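Local atomic coordinates of Peptidase_M23 domain-containing protein (Enterococcus faecalis, PDB entry 6SMK), a protein that probably cleaves peptidoglycan cross-bridges as a zinc-dependent D,L-endopeptidase of family M23, this chain being the catalytic domain of a prophage-encoded cell-wall hydrolase. Residues G48-V53 and V64-A69. The protein carries 1 engineered substitution. Residues are numbered along the deposited sequence; the frame is centred on the assembly and turned at random.
Sequences GLVDWV and VGIKVA
Lys67 faces Leu49 in an antiparallel hydrogen-bonded pair: Lys67 N donates to Leu49 O at 2.8 Å, and Leu49 N returns a longer bond of 3.2 Å to Lys67 O. With CG anti to the backbone N (chi1 -179°) and an extended chain beyond it, Lys67 carries its amine away from 48-53, leaving CB beside Leu49 O and 4.1 Å from Asp51 OD2. That carboxylate oxygen is hydrogen-bonded to Trp73 NE1 of the next strand, 72-82, and Lys67 NZ lies well beyond contact with it.

At Gly65 the pairing slips by one residue. Asp51 and Trp52 both face this glycine, a classic beta bulge in the hairpin formed by strands 48-54 and 63-69, within the curled antiparallel sheet of the M23 catalytic domain. Gly65 O accepts from Asp51 N at 3.3 Å, while Gly65 N donates a nearly straight bond (167°) to Trp52 O. The indole of Trp52 turns its edge to the peptide N of Gly65, with CD1 3.7 Å from that nitrogen; the ring of His63 meets the indole, and Met75 of strand 72-82 touches the Trp52 side chain. Trp52 CB lies against Gly65 N and CA on the side of the sheet where this glycine carries no side chain.

On the other face, Ile66 and Val50 form a non-hydrogen-bonded pair. The two branched side chains cross obliquely, Val50 CG2 touching Ile66 CG1 at 3.7 Å, while Ile66 CG2, anti to its own backbone N, reaches over the carbonyl carbon of Gly48. Further along the face that carries Val50 and Ile66, Val53 CG2 and Val64 CG1 make a looser contact at 4.3 Å, and Tyr76 and Ile82 of strand 72-82 pack against Ile66 and Val64, respectively.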
loop_
_atom_site.group_PDB
_atom_site.type_symbol
_atom_site.label_atom_id
_atom_site.label_comp_id
_atom_site.label_asym_id
_atom_site.label_seq_id
_atom_site.Cartn_x
_atom_site.Cartn_y
_atom_site.Cartn_z
ATOM N N GLY A 48 -0.528 -13.386 1.291
ATOM C CA GLY A 48 -1.658 -13.551 0.402
ATOM C C GLY A 48 -1.208 -13.807 -1.018
ATOM O O GLY A 48 -0.021 -14.006 -1.293
ATOM N N LEU A 49 -2.188 -13.775 -1.915
ATOM C CA LEU A 49 -2.009 -14.021 -3.340
ATOM C C LEU A 49 -1.902 -12.698 -4.084
ATOM O O LEU A 49 -2.749 -11.813 -3.912
ATOM C CB LEU A 49 -3.188 -14.826 -3.876
ATOM C CG LEU A 49 -3.334 -14.952 -5.389
ATOM C CD1 LEU A 49 -2.341 -15.967 -5.933
ATOM C CD2 LEU A 49 -4.762 -15.322 -5.747
ATOM N N VAL A 50 -0.858 -12.559 -4.897
ATOM C CA VAL A 50 -0.713 -11.395 -5.766
ATOM C C VAL A 50 -1.675 -11.565 -6.932
ATOM O O VAL A 50 -1.511 -12.469 -7.754
ATOM C CB VAL A 50 0.724 -11.237 -6.266
ATOM C CG1 VAL A 50 0.762 -10.250 -7.437
ATOM C CG2 VAL A 50 1.638 -10.796 -5.126
ATOM N N ASP A 51 -2.692 -10.705 -6.999
ATOM C CA ASP A 51 -3.655 -10.765 -8.090
ATOM C C ASP A 51 -3.881 -9.399 -8.722
ATOM O O ASP A 51 -4.920 -9.179 -9.354
ATOM C CB ASP A 51 -4.988 -11.361 -7.625
ATOM C CG ASP A 51 -5.701 -10.497 -6.607
ATOM O OD1 ASP A 51 -5.080 -9.564 -6.055
ATOM O OD2 ASP A 51 -6.899 -10.757 -6.366
ATOM N N TRP A 52 -2.919 -8.490 -8.595
ATOM C CA TRP A 52 -3.069 -7.153 -9.157
ATOM C C TRP A 52 -1.693 -6.514 -9.241
ATOM O O TRP A 52 -1.079 -6.243 -8.205
ATOM C CB TRP A 52 -4.001 -6.315 -8.301
ATOM C CG TRP A 52 -4.190 -4.938 -8.790
ATOM C CD1 TRP A 52 -3.366 -3.865 -8.585
ATOM C CD2 TRP A 52 -5.286 -4.460 -9.556
ATOM N NE1 TRP A 52 -3.886 -2.747 -9.189
ATOM C CE2 TRP A 52 -5.068 -3.087 -9.791
ATOM C CE3 TRP A 52 -6.439 -5.058 -10.069
ATOM C CZ2 TRP A 52 -5.959 -2.307 -10.516
ATOM C CZ3 TRP A 52 -7.328 -4.277 -10.784
ATOM C CH2 TRP A 52 -7.082 -2.919 -11.002
ATOM N N VAL A 53 -1.216 -6.272 -10.457
ATOM C CA VAL A 53 0.034 -5.557 -10.666
ATOM C C VAL A 53 -0.197 -4.510 -11.737
ATOM O O VAL A 53 -0.823 -4.794 -12.764
ATOM C CB VAL A 53 1.183 -6.498 -11.062
ATOM C CG1 VAL A 53 2.445 -5.702 -11.238
ATOM C CG2 VAL A 53 1.365 -7.581 -10.000
ATOM N N VAL A 64 1.152 -2.950 -6.352
ATOM C CA VAL A 64 0.644 -4.314 -6.335
ATOM C C VAL A 64 -0.532 -4.408 -5.376
ATOM O O VAL A 64 -0.589 -3.717 -4.355
ATOM C CB VAL A 64 1.720 -5.343 -5.934
ATOM C CG1 VAL A 64 2.952 -5.169 -6.780
ATOM C CG2 VAL A 64 2.055 -5.204 -4.502
ATOM N N GLY A 65 -1.477 -5.273 -5.718
ATOM C CA GLY A 65 -2.523 -5.698 -4.804
ATOM C C GLY A 65 -2.309 -7.151 -4.418
ATOM O O GLY A 65 -2.005 -7.989 -5.272
ATOM N N ILE A 66 -2.461 -7.441 -3.126
ATOM C CA ILE A 66 -2.386 -8.802 -2.605
ATOM C C ILE A 66 -3.673 -9.109 -1.852
ATOM O O ILE A 66 -4.061 -8.372 -0.933
ATOM C CB ILE A 66 -1.175 -9.016 -1.687
ATOM C CG1 ILE A 66 0.113 -8.779 -2.451
ATOM C CG2 ILE A 66 -1.152 -10.433 -1.129
ATOM C CD1 ILE A 66 1.091 -7.955 -1.676
ATOM N N LYS A 67 -4.325 -10.203 -2.223
ATOM C CA LYS A 67 -5.535 -10.616 -1.524
ATOM C C LYS A 67 -5.106 -11.251 -0.204
ATOM O O LYS A 67 -4.453 -12.296 -0.183
ATOM C CB LYS A 67 -6.359 -11.570 -2.392
ATOM C CG LYS A 67 -7.653 -12.035 -1.725
ATOM C CD LYS A 67 -8.292 -13.314 -2.290
ATOM C CE LYS A 67 -9.799 -13.299 -2.025
ATOM N NZ LYS A 67 -10.372 -14.673 -2.126
ATOM N N VAL A 68 -5.424 -10.599 0.906
ATOM C CA VAL A 68 -4.926 -11.027 2.208
ATOM C C VAL A 68 -6.008 -11.646 3.061
ATOM O O VAL A 68 -5.709 -12.111 4.174
ATOM C CB VAL A 68 -4.277 -9.865 2.984
ATOM C CG1 VAL A 68 -3.105 -9.293 2.200
ATOM C CG2 VAL A 68 -5.319 -8.792 3.258
ATOM N N ALA A 69 -7.247 -11.667 2.588
ATOM C CA ALA A 69 -8.381 -12.170 3.340
ATOM C C ALA A 69 -9.469 -12.513 2.334
ATOM O O ALA A 69 -9.321 -12.280 1.128
ATOM C CB ALA A 69 -8.847 -11.142 4.370
#